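Adenylate kinase (Cryptosporidium parvum Iowa II, PDB 3BE4) probably transfers a phosphoryl group from ATP to AMP, and is captured here with the two-headed inhibitor bis(adenosine)-5'-pentaphosphate. Local coordinates at residues 153-156 / 157-160; 209-212 / 213-216. One frame throughout, in Å; residues are numbered along the deposited sequence.

In the fold
Contact 1 comes first along the chain, in the active-site lid, in the loop between strand 141-143 and helix 170-184. Contact 2 follows near the C-terminus on helix 206-216, which rests on helix 18-29 and on strands 114-119 and 197-201 of the five-stranded parallel sheet of the P-loop core. The two centres are about 27 Å apart and their nearest atoms about 14 Å, without touching. Contact 1 closes a polar turn in the lid; contact 2 is a helical face set against the core. The inhibitor touches Val209 of contact 2, whereas contact 1 stands back from it in the lid, with the side chain of Asp156 about 11 Å away.

Contact 1 (153-156 / 157-160); sequences GIDD and VTGE
Asp155 OD2 is gripped by Thr158 twice, through its backbone N at 2.9 Å and through its hydroxyl OG1, also at 2.9 Å, in a tight turn of the adenylate kinase lid. Both donors meet the oxygen on its anti side and out of the carboxylate plane, the amide by 31°. A weak third bond arrives from Val157 N. A chi1 of 180° puts CG of Asp155 beside its own carbonyl carbon, with the carboxylate turned to the amides of Val157 and Thr158. Outside the turn Arg140 adds a salt bridge to OD2, and Tyr142 OH bonds OD1. These partners satisfy a buried carboxylate and would probably stabilise its charge.

Thr158 OG1 both donates and accepts. It sits between the backbone N and the carbonyl carbon (chi1 66°), where it gives its proton to Asp155 OD2 and accepts Glu160 N at 3.1 Å, which makes an ST turn. Thr158 also packs on His135, whose NE2 bonds Glu160 OE1. This polar cluster is consistent with adenylate kinase lids that hold their loops together by a His, Asp and Thr network instead of a zinc ion.

Two main-chain bonds close the loop. Asp155 N points almost straight at Glu160 O, 2.8 Å away, while Gly159 N returns to Asp155 O at 2.9 Å along a more bent path. Gly159 has a positive phi; its carbonyl O lies beside Ile154. Ile154 leans on that end of the turn: its CG2 methyl rests 3.5 Å from Gly159 O, and its CD1 reaches to 3.9 Å from Gly159 CA.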
ATOM      1  N   GLY A 153     -20.560  11.927   0.977  1.00 24.54           N
ATOM      2  CA  GLY A 153     -19.669  12.677   1.788  1.00 24.07           C
ATOM      3  C   GLY A 153     -19.137  12.007   3.038  1.00 20.42           C
ATOM      4  O   GLY A 153     -18.376  12.600   3.786  1.00 24.43           O
ATOM      5  N   ILE A 154     -19.586  10.741   3.259  1.00 23.68           N
ATOM      6  CA  ILE A 154     -19.256  10.146   4.604  1.00 23.15           C
ATOM      7  C   ILE A 154     -18.864   8.630   4.510  1.00 17.83           C
ATOM      8  O   ILE A 154     -19.205   7.945   3.539  1.00 21.58           O
ATOM      9  CB  ILE A 154     -20.433  10.251   5.594  1.00 23.42           C
ATOM     10  CG1 ILE A 154     -21.694   9.624   5.010  1.00 26.61           C
ATOM     11  CG2 ILE A 154     -20.662  11.742   5.896  1.00 26.12           C
ATOM     12  CD1 ILE A 154     -22.806   9.537   6.209  1.00 28.39           C
ATOM     13  N   ASP A 155     -18.057   8.279   5.503  1.00 20.86           N
ATOM     14  CA  ASP A 155     -17.584   6.930   5.607  1.00 20.98           C
ATOM     15  C   ASP A 155     -18.735   5.932   5.837  1.00 24.28           C
ATOM     16  O   ASP A 155     -19.669   6.137   6.685  1.00 25.10           O
ATOM     17  CB  ASP A 155     -16.569   6.919   6.691  1.00 20.79           C
ATOM     18  CG  ASP A 155     -15.978   5.531   6.924  1.00 25.45           C
ATOM     19  OD1 ASP A 155     -15.304   5.018   6.062  1.00 23.45           O
ATOM     20  OD2 ASP A 155     -16.104   4.966   8.101  1.00 26.43           O
ATOM     21  N   ASP A 156     -18.647   4.798   5.150  1.00 23.70           N
ATOM     22  CA  ASP A 156     -19.695   3.757   5.233  1.00 26.42           C
ATOM     23  C   ASP A 156     -19.800   3.160   6.628  1.00 29.25           C
ATOM     24  O   ASP A 156     -20.891   2.728   7.008  1.00 31.88           O
ATOM     25  CB  ASP A 156     -19.290   2.591   4.330  1.00 28.10           C
ATOM     26  CG  ASP A 156     -19.465   2.884   2.857  1.00 26.00           C
ATOM     27  OD1 ASP A 156     -20.090   3.903   2.493  1.00 25.94           O
ATOM     28  OD2 ASP A 156     -19.116   2.002   2.018  1.00 27.98           O
ATOM     29  N   VAL A 157     -18.695   3.064   7.337  1.00 28.56           N
ATOM     30  CA  VAL A 157     -18.672   2.343   8.630  1.00 30.27           C
ATOM     31  C   VAL A 157     -19.040   3.314   9.757  1.00 31.78           C
ATOM     32  O   VAL A 157     -19.959   3.012  10.584  1.00 34.86           O
ATOM     33  CB  VAL A 157     -17.347   1.611   8.909  1.00 31.61           C
ATOM     34  CG1 VAL A 157     -17.432   0.892  10.320  1.00 32.50           C
ATOM     35  CG2 VAL A 157     -16.989   0.596   7.858  1.00 27.94           C
ATOM     36  N   THR A 158     -18.361   4.456   9.817  1.00 29.87           N
ATOM     37  CA  THR A 158     -18.523   5.464  10.951  1.00 29.74           C
ATOM     38  C   THR A 158     -19.455   6.644  10.704  1.00 29.80           C
ATOM     39  O   THR A 158     -19.840   7.331  11.663  1.00 31.09           O
ATOM     40  CB  THR A 158     -17.231   6.061  11.353  1.00 29.16           C
ATOM     41  OG1 THR A 158     -16.748   6.856  10.215  1.00 26.24           O
ATOM     42  CG2 THR A 158     -16.170   4.937  11.665  1.00 29.61           C
ATOM     43  N   GLY A 159     -19.813   6.922   9.453  1.00 26.46           N
ATOM     44  CA  GLY A 159     -20.570   8.115   9.136  1.00 25.28           C
ATOM     45  C   GLY A 159     -19.731   9.390   9.232  1.00 25.55           C
ATOM     46  O   GLY A 159     -20.286  10.479   9.106  1.00 27.36           O
ATOM     47  N   GLU A 160     -18.403   9.296   9.418  1.00 24.86           N
ATOM     48  CA  GLU A 160     -17.588  10.464   9.640  1.00 24.30           C
ATOM     49  C   GLU A 160     -17.210  11.024   8.232  1.00 23.32           C
ATOM     50  O   GLU A 160     -17.344  10.312   7.235  1.00 23.42           O
ATOM     51  CB  GLU A 160     -16.375  10.109  10.395  1.00 25.41           C
ATOM     52  CG  GLU A 160     -16.651   9.805  11.972  1.00 26.12           C
ATOM     53  CD  GLU A 160     -15.509   9.127  12.672  1.00 31.19           C
ATOM     54  OE1 GLU A 160     -14.365   8.888  12.141  1.00 31.45           O
ATOM     55  OE2 GLU A 160     -15.743   8.833  13.907  1.00 37.95           O
TER

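Contact 2 (209-212 / 213-216); sequences VTEQ and IKKI
Ile213 N and Lys214 N bond back to Val209 O and Thr210 O, each at 2.9 Å, as regular alpha-helical i to i+4 links of helix 206-216, while Lys215 N reaches Glu211 O by a longer, more bent bond of 3.2 Å. Val209 and Ile213, one turn apart, lie side by side and point the same way, with Val209 CG1 4.1 Å from Ile213 CD1. This apolar ridge faces the core: Ile213 packs on Phe24, Ile116, Phe118 and Val200, and Val209 touches the bound inhibitor.

Lys214 runs extended along another face, alongside Thr210, whose CG2 methyl is 4.1 Å from Lys214 CE. Glu211 is modelled in two conformers; in the one described, its carboxylate, swung back by a bend at chi2 (-49°), crosses the lysine obliquely and sets OE2 3.5 Å from Lys214 CD. In that conformer Lys214 NZ lies 3.7 Å from Glu211 OE2, a long and doubtful salt bridge. Glu28 of helix 18-29 gives Lys214 NZ another salt bridge. Next along the helix, Lys215 folds back at chi3 and chi4, so that NZ comes 3.8 Å from Gln212 CG, while the Gln212 amide bonds Asn201 N through OE1. The chemistry thus implies a helix seated by its apolar ridge, with Lys214 probably tied more to Glu28 than to two-conformer Glu211.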
ATOM      1  N   VAL A 209     -10.463  -6.825 -10.266  1.00 17.86           N
ATOM      2  CA  VAL A 209      -9.137  -6.962  -9.755  1.00 17.74           C
ATOM      3  C   VAL A 209      -9.103  -7.932  -8.538  1.00 17.73           C
ATOM      4  O   VAL A 209      -8.165  -8.708  -8.436  1.00 18.50           O
ATOM      5  CB  VAL A 209      -8.565  -5.516  -9.329  1.00 18.63           C
ATOM      6  CG1 VAL A 209      -7.165  -5.635  -8.700  1.00 18.07           C
ATOM      7  CG2 VAL A 209      -8.674  -4.573 -10.532  1.00 15.21           C
ATOM      8  N   THR A 210     -10.133  -7.862  -7.691  1.00 18.28           N
ATOM      9  CA  THR A 210     -10.263  -8.744  -6.537  1.00 19.14           C
ATOM     10  C   THR A 210     -10.286 -10.184  -7.083  1.00 22.35           C
ATOM     11  O   THR A 210      -9.570 -11.007  -6.517  1.00 20.65           O
ATOM     12  CB  THR A 210     -11.496  -8.447  -5.805  1.00 20.15           C
ATOM     13  OG1 THR A 210     -11.414  -7.152  -5.157  1.00 19.64           O
ATOM     14  CG2 THR A 210     -11.790  -9.492  -4.675  1.00 19.68           C
ATOM     15  N   GLU A 211     -11.104 -10.496  -8.112  1.00 21.50           N
ATOM     16  CA  GLU A 211     -11.058 -11.887  -8.621  0.50 21.32           C
ATOM     17  C   GLU A 211      -9.697 -12.303  -9.162  1.00 22.54           C
ATOM     18  O   GLU A 211      -9.281 -13.446  -8.938  1.00 24.10           O
ATOM     19  CB  GLU A 211     -12.234 -12.182  -9.603  0.50 20.10           C
ATOM     20  CG  GLU A 211     -13.646 -12.160  -8.973  0.50 23.73           C
ATOM     21  CD  GLU A 211     -13.770 -12.983  -7.677  0.50 26.28           C
ATOM     22  OE1 GLU A 211     -13.403 -14.186  -7.731  0.50 28.07           O
ATOM     23  OE2 GLU A 211     -14.164 -12.393  -6.610  0.50 27.22           O
ATOM     24  N   GLN A 212      -8.884 -11.437  -9.770  1.00 18.58           N
ATOM     25  CA  GLN A 212      -7.637 -11.832 -10.167  1.00 20.59           C
ATOM     26  C   GLN A 212      -6.692 -12.076  -9.018  1.00 21.67           C
ATOM     27  O   GLN A 212      -5.813 -12.928  -9.141  1.00 21.43           O
ATOM     28  CB  GLN A 212      -7.011 -10.760 -11.044  1.00 22.06           C
ATOM     29  CG  GLN A 212      -7.650 -10.569 -12.405  1.00 20.57           C
ATOM     30  CD  GLN A 212      -6.874  -9.399 -13.018  1.00 24.75           C
ATOM     31  OE1 GLN A 212      -5.781  -9.509 -13.486  1.00 26.27           O
ATOM     32  NE2 GLN A 212      -7.458  -8.186 -12.823  1.00 36.53           N
ATOM     33  N   ILE A 213      -6.825 -11.279  -7.969  1.00 17.56           N
ATOM     34  CA  ILE A 213      -6.059 -11.524  -6.806  1.00 19.70           C
ATOM     35  C   ILE A 213      -6.408 -12.855  -6.118  1.00 22.07           C
ATOM     36  O   ILE A 213      -5.475 -13.608  -5.753  1.00 21.72           O
ATOM     37  CB  ILE A 213      -6.085 -10.306  -5.825  1.00 21.31           C
ATOM     38  CG1 ILE A 213      -5.371  -9.136  -6.544  1.00 20.35           C
ATOM     39  CG2 ILE A 213      -5.399 -10.741  -4.457  1.00 20.06           C
ATOM     40  CD1 ILE A 213      -5.544  -7.843  -5.682  1.00 23.92           C
ATOM     41  N   LYS A 214      -7.664 -13.148  -5.998  1.00 21.96           N
ATOM     42  CA  LYS A 214      -8.084 -14.447  -5.426  1.00 24.44           C
ATOM     43  C   LYS A 214      -7.526 -15.648  -6.206  1.00 24.80           C
ATOM     44  O   LYS A 214      -7.227 -16.714  -5.616  1.00 24.00           O
ATOM     45  CB  LYS A 214      -9.592 -14.581  -5.398  1.00 24.13           C
ATOM     46  CG  LYS A 214     -10.259 -13.737  -4.328  1.00 25.76           C
ATOM     47  CD  LYS A 214     -11.735 -13.635  -4.472  1.00 36.58           C
ATOM     48  CE  LYS A 214     -12.312 -13.242  -3.148  1.00 44.78           C
ATOM     49  NZ  LYS A 214     -13.768 -13.489  -3.046  1.00 51.84           N
ATOM     50  N   LYS A 215      -7.302 -15.493  -7.503  1.00 23.03           N
ATOM     51  CA  LYS A 215      -6.735 -16.583  -8.310  1.00 27.72           C
ATOM     52  C   LYS A 215      -5.308 -16.861  -7.996  1.00 28.32           C
ATOM     53  O   LYS A 215      -4.818 -18.018  -8.130  1.00 27.30           O
ATOM     54  CB  LYS A 215      -6.821 -16.226  -9.824  1.00 30.12           C
ATOM     55  CG  LYS A 215      -8.217 -16.518 -10.363  1.00 31.93           C
ATOM     56  CD  LYS A 215      -8.242 -16.273 -11.923  1.00 34.64           C
ATOM     57  CE  LYS A 215      -7.008 -15.418 -12.555  1.00 41.86           C
ATOM     58  NZ  LYS A 215      -7.338 -14.200 -13.538  1.00 40.17           N
ATOM     59  N   ILE A 216      -4.580 -15.840  -7.560  1.00 23.95           N
ATOM     60  CA  ILE A 216      -3.212 -15.957  -7.203  1.00 28.05           C
ATOM     61  C   ILE A 216      -3.005 -16.395  -5.748  1.00 28.41           C
ATOM     62  O   ILE A 216      -1.961 -16.978  -5.456  1.00 32.66           O
ATOM     63  CB  ILE A 216      -2.541 -14.547  -7.298  1.00 26.43           C
ATOM     64  CG1 ILE A 216      -2.315 -14.103  -8.725  1.00 31.43           C
ATOM     65  CG2 ILE A 216      -1.100 -14.519  -6.604  1.00 29.41           C
ATOM     66  CD1 ILE A 216      -2.029 -12.637  -8.797  1.00 30.10           C
TER